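Putative sulfatase yidJ (Bacteroides fragilis, PDB 2QZU) probably hydrolyses sulfate esters, as a calcium-dependent arylsulfatase of the sulfatase family. Local coordinates at residues M34-R39 against I130-L135; S72-S77 against E331-I336; S312-C317 against A324-F329. All blocks are in the same frame, centred on the assembly; numbering follows the deposited sequence.

Interaction 1: M34-R39 against I130-L135; sequences MADQYR and IGKWHL
K132 meets D36 through a buried salt bridge that joins the end of strand 29-35 to the loop following strand 126-130. In segment 130-135 the chain comes off its strand at I130, which still shares backbone hydrogen bonding with V225 of strand 222-228. It then turns a corner at G131, whose backbone angles would press a side chain against the preceding carbonyl oxygen. That corner launches K132 toward D36. The lysine is fully extended and spans the gap between backbones whose nearest CA atoms, those of D36 and K132, remain 8.6 Å apart. Its ammonium nitrogen NZ lies 2.9 Å from OD2 of D36, while D36 OD1 stays back at 4.0 Å from K132 NZ. The approach is from above the carboxylate, 65° out of its plane. D36 occupies the second position of a type II turn from A35 to Y38, and its carboxylate extends anti to the backbone N (chi1 -167°), in the direction of the lysine. R80 NH2 forms a second salt bridge to the same OD2. Further along, H134 hydrogen-bonds through ND1 to S76 OG and through its carbonyl O to S77 OG, and L135 packs on M84 of helix 76-85. D36 and Q37 probably correspond to residues that contribute to the calcium site in related sulfatases, and the lysine and histidine of the loop resemble conserved active-site residues of those relatives. Two cationic groups gather on OD2 and would restrain the carboxylate by drawing it toward them, consistent with a pocket that receives an anionic sulfate group beside a metal.

Interaction 2: S72-S77 against E331-I336; sequences SYPVSS and EESMRI
Two torsions on helix 331-334 bring its side chains to segment 72-77. At M334, a selenomethionine, CG lies beside the backbone N with chi1 at -65°, and a bend at chi3 (74°) after an extended chi2 swings the terminal methyl back over S72, CE resting 4.2 Å from S72 CA. At S333, chi1 of 171° sets OG beside the carbonyl carbon, where it meets the ring of P74. There the hydroxyl oxygen S333 OG touches P74 CG at 3.4 Å and is almost as near to P74 CB, and the carbonyl S333 O lies 3.6 Å from that same P74 CB. All of this is van der Waals contact: no hydrogen bond links the two segments. The serine hydroxyl is engaged by I328 O, which anchors it while its flank lies against the proline. P74 is the centre of an inverse gamma turn, closed by V75 N bonding to Y73 O at 2.8 Å. The turn leads directly into V75, the N-cap of helix 76-85. S76, the first residue of the S-x-P-x-R core of the sulfatase signature, is predicted to mature into 3-oxoalanine but is an unmodified serine here. The proline therefore sits just ahead of the probable catalytic residue, lying against S333 of the short helix 331-334. That helix is barely one turn long, with R335 N bonded to E331 O at 2.8 Å before R335 leaves helical geometry. Beyond it, R335 NH1 forms a salt bridge with D41. Y401 of strand 399-404, in the four-stranded antiparallel sheet, packs against both P74 and M334. S72 OG hydrogen-bonds to P400 O, tying the start of segment 72-77 to the same part of the chain.

Interaction 3: S312-C317 against A324-F329; sequences SDHGIC and AGKDIF
C317 N donates to G325 O at 2.9 Å in the one hydrogen bond between the segments, the donor tilted 35° from the carbonyl plane. Alongside, I316 CD1 presses on the backbone of G325, tightly at 3.5 Å from G325 CA. C317 SG adds an apolar touch on CG2 of I328. K326 lies over one face of the H314 ring in an apparent CH-pi contact, CG 3.8 Å from the ring centroid, but its detail is doubtful because K326 CG also sits implausibly close to P74 O. Bends along the chain carry it across that face and past the rim, K326 CE 3.4 Å from H314 CE1. Behind this layer, H314 ND1 donates to G315 O in a nearly straight bond (170°) lying in both the ring plane and the carbonyl plane, which fixes the ring's rotation. D313 OD1 sits over the opposite face of the imidazole, offset toward its rim. K326 NZ hydrogen-bonds to Q37 OE1 and has a long, weak ion pair with E23 of the second subunit. The Ser-Asp-His-Gly run at 312-315, just after strand 306-311, matches a metal-site motif of sulfatases and the wider alkaline phosphatase superfamily, and the lysine probably lines the sulfate pocket.

The three contacts surround what is probably one active site, beyond the C-terminal ends of the central strands of the mixed sheet. Interactions 1 and 2 are buried; interaction 3 is partly exposed and borders the second subunit, where A324 packs on K219. A charged pair carries interaction 1, van der Waals packing without hydrogen bonds interaction 2, and a mixture of ring, backbone and apolar contacts interaction 3. Interaction 3 nests within the loop closed by interaction 2, their centres about 5 Å apart, and S333 O to G315 N joins them. Between interactions 1 and 3, D36 OD2 and D313 OD2 lie 2.7 Å apart, consistent with carboxylates that share a calcium ion in relatives.

Interaction 1: M34-R39 against I130-L135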
HETATM    1  N   MSE A  34     -11.618  -9.796  19.904  1.00  9.94           N
HETATM    2  CA  MSE A  34     -11.802  -8.461  19.368  1.00  8.65           C
HETATM    3  C   MSE A  34     -11.111  -8.360  18.024  1.00  8.07           C
HETATM    4  O   MSE A  34     -10.110  -9.025  17.770  1.00  8.10           O
HETATM    5  CB  MSE A  34     -11.267  -7.396  20.334  1.00 11.99           C
HETATM    6  CG  MSE A  34      -9.781  -7.449  20.610  1.00  8.00           C
HETATM    7 SE   MSE A  34      -9.243  -6.024  21.823  1.00 24.85          SE
HETATM    8  CE  MSE A  34      -8.189  -7.055  23.076  1.00 16.81           C
ATOM      9  N   ALA A  35     -11.689  -7.548  17.152  1.00  2.67           N
ATOM     10  CA  ALA A  35     -11.150  -7.327  15.824  1.00  5.55           C
ATOM     11  C   ALA A  35     -10.987  -5.822  15.762  1.00  5.32           C
ATOM     12  O   ALA A  35     -11.924  -5.078  16.045  1.00  9.89           O
ATOM     13  CB  ALA A  35     -12.135  -7.808  14.765  1.00  7.23           C
ATOM     14  N   ASP A  36      -9.792  -5.375  15.404  1.00  7.46           N
ATOM     15  CA  ASP A  36      -9.506  -3.955  15.348  1.00  6.59           C
ATOM     16  C   ASP A  36     -10.253  -3.201  14.243  1.00  6.25           C
ATOM     17  O   ASP A  36     -10.434  -3.705  13.133  1.00  5.77           O
ATOM     18  CB  ASP A  36      -7.987  -3.769  15.199  1.00  6.91           C
ATOM     19  CG  ASP A  36      -7.540  -2.347  15.439  1.00 10.15           C
ATOM     20  OD1 ASP A  36      -7.811  -1.481  14.580  1.00 14.50           O
ATOM     21  OD2 ASP A  36      -6.920  -2.093  16.494  1.00  9.80           O
ATOM     22  N   GLN A  37     -10.708  -1.993  14.571  1.00  5.06           N
ATOM     23  CA  GLN A  37     -11.379  -1.127  13.605  1.00  3.59           C
ATOM     24  C   GLN A  37     -12.657  -1.708  13.001  1.00  5.96           C
ATOM     25  O   GLN A  37     -12.948  -1.494  11.820  1.00  4.58           O
ATOM     26  CB  GLN A  37     -10.378  -0.778  12.503  1.00  6.48           C
ATOM     27  CG  GLN A  37     -10.710   0.446  11.678  1.00  6.22           C
ATOM     28  CD  GLN A  37      -9.452   1.120  11.168  1.00 11.26           C
ATOM     29  OE1 GLN A  37      -8.633   1.597  11.956  1.00  6.28           O
ATOM     30  NE2 GLN A  37      -9.288   1.159   9.853  1.00  9.91           N
ATOM     31  N   TYR A  38     -13.431  -2.408  13.826  1.00  4.16           N
ATOM     32  CA  TYR A  38     -14.682  -3.036  13.398  1.00  4.49           C
ATOM     33  C   TYR A  38     -15.888  -2.161  13.791  1.00  5.49           C
ATOM     34  O   TYR A  38     -16.139  -1.933  14.975  1.00  5.74           O
ATOM     35  CB  TYR A  38     -14.793  -4.422  14.058  1.00  6.61           C
ATOM     36  CG  TYR A  38     -15.866  -5.337  13.494  1.00  2.86           C
ATOM     37  CD1 TYR A  38     -17.206  -4.947  13.463  1.00  6.47           C
ATOM     38  CD2 TYR A  38     -15.538  -6.605  13.012  1.00  9.90           C
ATOM     39  CE1 TYR A  38     -18.195  -5.801  12.963  1.00  5.45           C
ATOM     40  CE2 TYR A  38     -16.519  -7.466  12.513  1.00  9.17           C
ATOM     41  CZ  TYR A  38     -17.844  -7.054  12.491  1.00  7.76           C
ATOM     42  OH  TYR A  38     -18.821  -7.894  11.999  1.00  5.68           O
ATOM     43  N   ARG A  39     -16.628  -1.671  12.796  1.00  4.18           N
ATOM     44  CA  ARG A  39     -17.803  -0.829  13.050  1.00  7.61           C
ATOM     45  C   ARG A  39     -18.979  -1.608  13.626  1.00  7.90           C
ATOM     46  O   ARG A  39     -19.288  -2.712  13.176  1.00  6.48           O
ATOM     47  CB  ARG A  39     -18.265  -0.131  11.768  1.00  9.30           C
ATOM     48  CG  ARG A  39     -17.357   0.994  11.316  1.00  6.93           C
ATOM     49  CD  ARG A  39     -18.000   1.844  10.222  1.00 10.14           C
ATOM     50  NE  ARG A  39     -18.190   1.127   8.961  1.00  4.93           N
ATOM     51  CZ  ARG A  39     -19.300   0.476   8.618  1.00  9.88           C
ATOM     52  NH1 ARG A  39     -20.339   0.437   9.441  1.00  9.61           N
ATOM     53  NH2 ARG A  39     -19.375  -0.122   7.437  1.00  7.87           N
ATOM     54  N   ILE A 130      -3.354 -13.730  22.387  1.00  6.97           N
ATOM     55  CA  ILE A 130      -2.915 -13.955  21.015  1.00  4.59           C
ATOM     56  C   ILE A 130      -3.312 -12.753  20.163  1.00  4.66           C
ATOM     57  O   ILE A 130      -4.473 -12.352  20.164  1.00  4.95           O
ATOM     58  CB  ILE A 130      -3.592 -15.220  20.420  1.00  4.36           C
ATOM     59  CG1 ILE A 130      -3.279 -16.444  21.283  1.00  9.12           C
ATOM     60  CG2 ILE A 130      -3.123 -15.442  18.988  1.00  9.77           C
ATOM     61  CD1 ILE A 130      -4.089 -17.670  20.904  1.00  5.92           C
ATOM     62  N   GLY A 131      -2.354 -12.169  19.449  1.00  4.58           N
ATOM     63  CA  GLY A 131      -2.693 -11.044  18.594  1.00  3.52           C
ATOM     64  C   GLY A 131      -2.046  -9.716  18.911  1.00  2.07           C
ATOM     65  O   GLY A 131      -0.975  -9.654  19.517  1.00  6.81           O
ATOM     66  N   LYS A 132      -2.720  -8.647  18.497  1.00  4.61           N
ATOM     67  CA  LYS A 132      -2.252  -7.277  18.677  1.00  5.02           C
ATOM     68  C   LYS A 132      -2.417  -6.773  20.108  1.00  5.17           C
ATOM     69  O   LYS A 132      -3.501  -6.853  20.684  1.00  6.72           O
ATOM     70  CB  LYS A 132      -3.013  -6.366  17.709  1.00  6.88           C
ATOM     71  CG  LYS A 132      -2.658  -4.898  17.796  1.00  9.37           C
ATOM     72  CD  LYS A 132      -3.482  -4.099  16.799  1.00  7.91           C
ATOM     73  CE  LYS A 132      -3.242  -2.609  16.968  1.00  8.70           C
ATOM     74  NZ  LYS A 132      -4.108  -1.812  16.057  1.00  7.27           N
ATOM     75  N   TRP A 133      -1.329  -6.246  20.666  1.00  4.02           N
ATOM     76  CA  TRP A 133      -1.299  -5.718  22.036  1.00  3.76           C
ATOM     77  C   TRP A 133      -1.322  -4.185  21.994  1.00  2.19           C
ATOM     78  O   TRP A 133      -2.163  -3.538  22.625  1.00  7.90           O
ATOM     79  CB  TRP A 133      -0.018  -6.219  22.721  1.00  5.01           C
ATOM     80  CG  TRP A 133       0.232  -5.732  24.119  1.00  6.48           C
ATOM     81  CD1 TRP A 133       1.327  -5.039  24.559  1.00  2.07           C
ATOM     82  CD2 TRP A 133      -0.583  -5.969  25.274  1.00  5.35           C
ATOM     83  NE1 TRP A 133       1.245  -4.836  25.918  1.00  2.28           N
ATOM     84  CE2 TRP A 133       0.083  -5.398  26.383  1.00  4.91           C
ATOM     85  CE3 TRP A 133      -1.811  -6.613  25.481  1.00  4.29           C
ATOM     86  CZ2 TRP A 133      -0.437  -5.450  27.683  1.00  7.73           C
ATOM     87  CZ3 TRP A 133      -2.333  -6.667  26.780  1.00  9.66           C
ATOM     88  CH2 TRP A 133      -1.641  -6.086  27.862  1.00  6.10           C
ATOM     89  N   HIS A 134      -0.382  -3.623  21.237  1.00  3.48           N
ATOM     90  CA  HIS A 134      -0.228  -2.182  21.034  1.00  3.81           C
ATOM     91  C   HIS A 134      -0.299  -1.329  22.304  1.00  5.27           C
ATOM     92  O   HIS A 134      -0.987  -0.311  22.329  1.00  5.97           O
ATOM     93  CB  HIS A 134      -1.272  -1.672  20.030  1.00  9.02           C
ATOM     94  CG  HIS A 134      -0.870  -0.405  19.338  1.00  6.19           C
ATOM     95  ND1 HIS A 134      -1.750   0.342  18.579  1.00 10.33           N
ATOM     96  CD2 HIS A 134       0.317   0.243  19.276  1.00  6.98           C
ATOM     97  CE1 HIS A 134      -1.119   1.390  18.083  1.00  8.04           C
ATOM     98  NE2 HIS A 134       0.138   1.355  18.490  1.00  6.55           N
ATOM     99  N   LEU A 135       0.409  -1.743  23.351  1.00  2.07           N
ATOM    100  CA  LEU A 135       0.410  -0.980  24.593  1.00  3.11           C
ATOM    101  C   LEU A 135       1.820  -0.716  25.132  1.00  6.39           C
ATOM    102  O   LEU A 135       1.986  -0.312  26.284  1.00  6.91           O
ATOM    103  CB  LEU A 135      -0.444  -1.693  25.650  1.00  5.50           C
ATOM    104  CG  LEU A 135      -1.956  -1.498  25.473  1.00  3.16           C
ATOM    105  CD1 LEU A 135      -2.709  -2.478  26.365  1.00  6.64           C
ATOM    106  CD2 LEU A 135      -2.331  -0.051  25.809  1.00  4.83           C
TER

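Interaction 2: S72-S77 against E331-I336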
ATOM      1  N   SER A  72     -15.228   5.127  24.016  1.00  4.75           N
ATOM      2  CA  SER A  72     -15.078   6.542  24.366  1.00  7.39           C
ATOM      3  C   SER A  72     -13.889   7.288  23.758  1.00  7.80           C
ATOM      4  O   SER A  72     -13.990   8.481  23.463  1.00  9.31           O
ATOM      5  CB  SER A  72     -15.072   6.686  25.890  1.00  9.00           C
ATOM      6  OG  SER A  72     -16.349   6.360  26.417  1.00 12.24           O
ATOM      7  N   TYR A  73     -12.761   6.609  23.601  1.00  6.73           N
ATOM      8  CA  TYR A  73     -11.588   7.226  22.983  1.00  4.46           C
ATOM      9  C   TYR A  73     -11.310   6.267  21.832  1.00  9.01           C
ATOM     10  O   TYR A  73     -10.528   5.326  21.969  1.00  7.43           O
ATOM     11  CB  TYR A  73     -10.406   7.256  23.957  1.00  6.49           C
ATOM     12  CG  TYR A  73      -9.299   8.220  23.571  1.00  7.32           C
ATOM     13  CD1 TYR A  73      -9.154   8.660  22.257  1.00  2.86           C
ATOM     14  CD2 TYR A  73      -8.391   8.687  24.524  1.00  5.18           C
ATOM     15  CE1 TYR A  73      -8.134   9.544  21.896  1.00  6.96           C
ATOM     16  CE2 TYR A  73      -7.358   9.571  24.171  1.00  7.74           C
ATOM     17  CZ  TYR A  73      -7.242   9.992  22.855  1.00  8.99           C
ATOM     18  OH  TYR A  73      -6.236  10.862  22.492  1.00  7.24           O
ATOM     19  N   PRO A  74     -11.964   6.491  20.682  1.00  8.01           N
ATOM     20  CA  PRO A  74     -11.810   5.638  19.501  1.00  5.51           C
ATOM     21  C   PRO A  74     -10.477   5.671  18.755  1.00  7.77           C
ATOM     22  O   PRO A  74     -10.402   6.112  17.610  1.00  6.41           O
ATOM     23  CB  PRO A  74     -12.997   6.053  18.634  1.00  8.37           C
ATOM     24  CG  PRO A  74     -13.093   7.517  18.910  1.00 10.62           C
ATOM     25  CD  PRO A  74     -12.907   7.594  20.416  1.00  7.61           C
ATOM     26  N   VAL A  75      -9.434   5.196  19.434  1.00  2.73           N
ATOM     27  CA  VAL A  75      -8.074   5.109  18.913  1.00  9.09           C
ATOM     28  C   VAL A  75      -7.488   3.839  19.535  1.00  4.86           C
ATOM     29  O   VAL A  75      -7.774   3.525  20.693  1.00  6.23           O
ATOM     30  CB  VAL A  75      -7.228   6.326  19.329  1.00  8.58           C
ATOM     31  CG1 VAL A  75      -5.816   6.188  18.781  1.00 19.87           C
ATOM     32  CG2 VAL A  75      -7.872   7.599  18.809  1.00 10.97           C
ATOM     33  N   SER A  76      -6.664   3.122  18.776  1.00  8.29           N
ATOM     34  CA  SER A  76      -6.099   1.854  19.242  1.00  5.60           C
ATOM     35  C   SER A  76      -5.511   1.768  20.656  1.00  7.88           C
ATOM     36  O   SER A  76      -6.131   1.199  21.556  1.00  4.91           O
ATOM     37  CB  SER A  76      -5.073   1.337  18.230  1.00  7.41           C
ATOM     38  OG  SER A  76      -4.578   0.065  18.629  1.00  9.83           O
ATOM     39  N   SER A  77      -4.318   2.310  20.864  1.00  6.98           N
ATOM     40  CA  SER A  77      -3.700   2.219  22.183  1.00  5.30           C
ATOM     41  C   SER A  77      -4.547   2.783  23.319  1.00  2.14           C
ATOM     42  O   SER A  77      -4.720   2.124  24.348  1.00  2.98           O
ATOM     43  CB  SER A  77      -2.323   2.884  22.171  1.00  8.58           C
ATOM     44  OG  SER A  77      -1.509   2.287  21.181  1.00  5.05           O
ATOM     45  N   GLU A 331     -20.617   8.865  15.178  1.00  5.33           N
ATOM     46  CA  GLU A 331     -21.104   7.509  15.411  1.00  4.40           C
ATOM     47  C   GLU A 331     -20.321   6.396  14.703  1.00  7.28           C
ATOM     48  O   GLU A 331     -20.048   5.364  15.306  1.00  9.87           O
ATOM     49  CB  GLU A 331     -22.576   7.398  15.004  1.00 10.52           C
ATOM     50  CG  GLU A 331     -23.553   8.091  15.935  1.00 12.95           C
ATOM     51  CD  GLU A 331     -23.550   7.491  17.322  1.00 14.64           C
ATOM     52  OE1 GLU A 331     -22.897   8.066  18.216  1.00 10.73           O
ATOM     53  OE2 GLU A 331     -24.196   6.438  17.512  1.00 14.18           O
ATOM     54  N   GLU A 332     -19.970   6.595  13.432  1.00  6.37           N
ATOM     55  CA  GLU A 332     -19.251   5.553  12.694  1.00  8.30           C
ATOM     56  C   GLU A 332     -17.884   5.252  13.310  1.00  8.29           C
ATOM     57  O   GLU A 332     -17.303   4.192  13.075  1.00  9.21           O
ATOM     58  CB  GLU A 332     -19.078   5.938  11.219  1.00 11.28           C
ATOM     59  CG  GLU A 332     -18.182   7.142  10.987  1.00 14.53           C
ATOM     60  CD  GLU A 332     -18.942   8.455  10.971  1.00 26.87           C
ATOM     61  OE1 GLU A 332     -20.055   8.520  11.535  1.00 25.20           O
ATOM     62  OE2 GLU A 332     -18.417   9.432  10.399  1.00 13.78           O
ATOM     63  N   SER A 333     -17.387   6.197  14.100  1.00  4.41           N
ATOM     64  CA  SER A 333     -16.105   6.067  14.779  1.00  5.99           C
ATOM     65  C   SER A 333     -16.263   5.469  16.185  1.00  5.96           C
ATOM     66  O   SER A 333     -15.512   4.570  16.580  1.00  7.99           O
ATOM     67  CB  SER A 333     -15.438   7.448  14.867  1.00  8.00           C
ATOM     68  OG  SER A 333     -14.295   7.428  15.700  1.00 13.55           O
HETATM   69  N   MSE A 334     -17.245   5.963  16.932  1.00  6.04           N
HETATM   70  CA  MSE A 334     -17.490   5.496  18.297  1.00  5.35           C
HETATM   71  C   MSE A 334     -18.204   4.144  18.429  1.00  6.68           C
HETATM   72  O   MSE A 334     -17.888   3.368  19.327  1.00  7.93           O
HETATM   73  CB  MSE A 334     -18.298   6.543  19.082  1.00  8.35           C
HETATM   74  CG  MSE A 334     -17.585   7.874  19.322  1.00  7.99           C
HETATM   75 SE   MSE A 334     -18.611   9.033  20.527  1.00 22.60          SE
HETATM   76  CE  MSE A 334     -18.254   8.085  22.176  1.00 12.76           C
ATOM     77  N   ARG A 335     -19.164   3.865  17.552  1.00  4.04           N
ATOM     78  CA  ARG A 335     -19.918   2.614  17.634  1.00  5.58           C
ATOM     79  C   ARG A 335     -19.097   1.363  17.332  1.00  9.54           C
ATOM     80  O   ARG A 335     -18.425   1.270  16.302  1.00  8.55           O
ATOM     81  CB  ARG A 335     -21.147   2.683  16.721  1.00  7.47           C
ATOM     82  CG  ARG A 335     -22.293   3.495  17.310  1.00 14.15           C
ATOM     83  CD  ARG A 335     -23.191   2.622  18.179  1.00 11.91           C
ATOM     84  NE  ARG A 335     -23.789   1.567  17.368  1.00  9.99           N
ATOM     85  CZ  ARG A 335     -23.514   0.270  17.476  1.00  8.07           C
ATOM     86  NH1 ARG A 335     -24.109  -0.596  16.670  1.00 13.63           N
ATOM     87  NH2 ARG A 335     -22.668  -0.166  18.402  1.00 10.58           N
ATOM     88  N   ILE A 336     -19.158   0.405  18.252  1.00  5.65           N
ATOM     89  CA  ILE A 336     -18.436  -0.850  18.121  1.00  5.33           C
ATOM     90  C   ILE A 336     -19.349  -2.042  18.370  1.00  7.05           C
ATOM     91  O   ILE A 336     -20.399  -1.919  19.013  1.00  8.85           O
ATOM     92  CB  ILE A 336     -17.270  -0.953  19.142  1.00  4.40           C
ATOM     93  CG1 ILE A 336     -17.810  -0.794  20.569  1.00 10.21           C
ATOM     94  CG2 ILE A 336     -16.222   0.100  18.848  1.00  5.81           C
ATOM     95  CD1 ILE A 336     -16.789  -1.103  21.666  1.00  3.17           C
TER

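Interaction 3: S312-C317 against A324-F329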
ATOM      1  N   SER A 312     -14.708  -4.555  19.665  1.00  6.68           N
ATOM      2  CA  SER A 312     -13.666  -3.863  18.910  1.00  3.02           C
ATOM      3  C   SER A 312     -13.229  -2.614  19.659  1.00  3.70           C
ATOM      4  O   SER A 312     -13.969  -2.096  20.493  1.00  7.36           O
ATOM      5  CB  SER A 312     -14.192  -3.480  17.522  1.00  2.38           C
ATOM      6  OG  SER A 312     -13.181  -2.876  16.729  1.00  5.92           O
ATOM      7  N   ASP A 313     -12.025  -2.133  19.361  1.00  6.93           N
ATOM      8  CA  ASP A 313     -11.511  -0.946  20.029  1.00  6.64           C
ATOM      9  C   ASP A 313     -12.096   0.349  19.476  1.00  3.94           C
ATOM     10  O   ASP A 313     -12.118   1.365  20.168  1.00  9.08           O
ATOM     11  CB  ASP A 313      -9.972  -0.923  19.975  1.00  5.36           C
ATOM     12  CG  ASP A 313      -9.412  -1.032  18.560  1.00  8.56           C
ATOM     13  OD1 ASP A 313     -10.138  -1.429  17.628  1.00  5.68           O
ATOM     14  OD2 ASP A 313      -8.212  -0.729  18.384  1.00  9.09           O
ATOM     15  N   HIS A 314     -12.571   0.306  18.235  1.00  4.20           N
ATOM     16  CA  HIS A 314     -13.173   1.474  17.591  1.00  6.06           C
ATOM     17  C   HIS A 314     -13.655   1.171  16.178  1.00  3.53           C
ATOM     18  O   HIS A 314     -13.329   0.127  15.609  1.00  4.61           O
ATOM     19  CB  HIS A 314     -12.180   2.644  17.540  1.00  6.10           C
ATOM     20  CG  HIS A 314     -10.923   2.346  16.787  1.00  3.48           C
ATOM     21  ND1 HIS A 314     -10.875   2.249  15.412  1.00  4.26           N
ATOM     22  CD2 HIS A 314      -9.660   2.113  17.222  1.00  7.26           C
ATOM     23  CE1 HIS A 314      -9.640   1.968  15.034  1.00  9.70           C
ATOM     24  NE2 HIS A 314      -8.883   1.881  16.116  1.00  8.90           N
ATOM     25  N   GLY A 315     -14.447   2.093  15.634  1.00  7.84           N
ATOM     26  CA  GLY A 315     -14.958   1.948  14.284  1.00  4.55           C
ATOM     27  C   GLY A 315     -14.057   2.673  13.296  1.00  9.08           C
ATOM     28  O   GLY A 315     -12.842   2.738  13.494  1.00  6.50           O
ATOM     29  N   ILE A 316     -14.648   3.229  12.242  1.00  6.19           N
ATOM     30  CA  ILE A 316     -13.876   3.935  11.221  1.00 11.20           C
ATOM     31  C   ILE A 316     -14.808   4.810  10.373  1.00  9.64           C
ATOM     32  O   ILE A 316     -15.950   4.427  10.100  1.00  6.05           O
ATOM     33  CB  ILE A 316     -13.132   2.909  10.303  1.00 12.42           C
ATOM     34  CG1 ILE A 316     -12.149   3.630   9.385  1.00 15.95           C
ATOM     35  CG2 ILE A 316     -14.134   2.103   9.480  1.00  6.93           C
ATOM     36  CD1 ILE A 316     -10.955   4.181  10.106  1.00  9.56           C
ATOM     37  N   CYS A 317     -14.341   5.992   9.978  1.00  8.96           N
ATOM     38  CA  CYS A 317     -15.164   6.877   9.149  1.00  9.04           C
ATOM     39  C   CYS A 317     -15.067   6.468   7.680  1.00 10.06           C
ATOM     40  O   CYS A 317     -16.073   6.427   6.967  1.00  8.79           O
ATOM     41  CB  CYS A 317     -14.734   8.335   9.327  1.00  4.30           C
ATOM     42  SG  CYS A 317     -15.158   9.015  10.956  1.00 11.54           S
ATOM     43  N   ALA A 324     -11.035  10.249   6.990  1.00  8.40           N
ATOM     44  CA  ALA A 324     -10.571   8.962   6.522  1.00  9.50           C
ATOM     45  C   ALA A 324     -10.432   7.935   7.639  1.00 11.78           C
ATOM     46  O   ALA A 324     -10.727   6.752   7.445  1.00 11.76           O
ATOM     47  CB  ALA A 324      -9.165   9.134   5.870  1.00  8.91           C
ATOM     48  N   GLY A 325     -10.049   8.411   8.824  1.00  7.63           N
ATOM     49  CA  GLY A 325      -9.803   7.462   9.919  1.00  8.36           C
ATOM     50  C   GLY A 325     -10.829   7.485  11.001  1.00  9.57           C
ATOM     51  O   GLY A 325     -12.016   7.532  10.701  1.00  8.63           O
ATOM     52  N   LYS A 326     -10.372   7.305  12.239  1.00  9.97           N
ATOM     53  CA  LYS A 326     -11.279   7.432  13.373  1.00  9.48           C
ATOM     54  C   LYS A 326     -10.699   8.561  14.275  1.00  8.31           C
ATOM     55  O   LYS A 326     -10.191   9.580  13.786  1.00 10.30           O
ATOM     56  CB  LYS A 326     -11.460   6.170  14.184  1.00 11.42           C
ATOM     57  CG  LYS A 326     -10.230   5.714  14.920  1.00 20.27           C
ATOM     58  CD  LYS A 326      -8.980   5.866  14.086  1.00 19.81           C
ATOM     59  CE  LYS A 326      -8.783   4.691  13.158  1.00 10.00           C
ATOM     60  NZ  LYS A 326      -7.432   4.078  13.338  1.00 16.07           N
ATOM     61  N   ASP A 327     -10.768   8.362  15.587  1.00  8.50           N
ATOM     62  CA  ASP A 327     -10.288   9.335  16.561  1.00  9.58           C
ATOM     63  C   ASP A 327     -11.202  10.575  16.537  1.00  8.58           C
ATOM     64  O   ASP A 327     -10.725  11.709  16.566  1.00 10.04           O
ATOM     65  CB  ASP A 327      -8.846   9.763  16.252  1.00 10.76           C
ATOM     66  CG  ASP A 327      -8.162  10.390  17.474  1.00 18.75           C
ATOM     67  OD1 ASP A 327      -8.839  10.565  18.491  1.00 16.74           O
ATOM     68  OD2 ASP A 327      -6.955  10.699  17.428  1.00 18.34           O
ATOM     69  N   ILE A 328     -12.511  10.339  16.499  1.00  8.84           N
ATOM     70  CA  ILE A 328     -13.483  11.425  16.459  1.00  8.00           C
ATOM     71  C   ILE A 328     -14.824  10.986  17.048  1.00  6.85           C
ATOM     72  O   ILE A 328     -15.118   9.793  17.127  1.00  8.50           O
ATOM     73  CB  ILE A 328     -13.667  11.922  15.005  1.00  9.96           C
ATOM     74  CG1 ILE A 328     -14.486  13.209  14.988  1.00  9.01           C
ATOM     75  CG2 ILE A 328     -14.333  10.844  14.163  1.00  7.95           C
ATOM     76  CD1 ILE A 328     -13.759  14.404  15.569  1.00 20.12           C
ATOM     77  N   PHE A 329     -15.638  11.954  17.443  1.00  6.59           N
ATOM     78  CA  PHE A 329     -16.916  11.679  18.085  1.00  7.45           C
ATOM     79  C   PHE A 329     -18.068  11.148  17.239  1.00  5.81           C
ATOM     80  O   PHE A 329     -19.090  10.735  17.790  1.00  8.51           O
ATOM     81  CB  PHE A 329     -17.377  12.929  18.833  1.00  8.94           C
ATOM     82  CG  PHE A 329     -17.230  14.187  18.038  1.00  8.89           C
ATOM     83  CD1 PHE A 329     -16.231  15.105  18.348  1.00 10.73           C
ATOM     84  CD2 PHE A 329     -18.055  14.430  16.944  1.00 10.66           C
ATOM     85  CE1 PHE A 329     -16.058  16.255  17.577  1.00 19.32           C
ATOM     86  CE2 PHE A 329     -17.890  15.574  16.166  1.00  8.59           C
ATOM     87  CZ  PHE A 329     -16.889  16.486  16.483  1.00 12.81           C
TER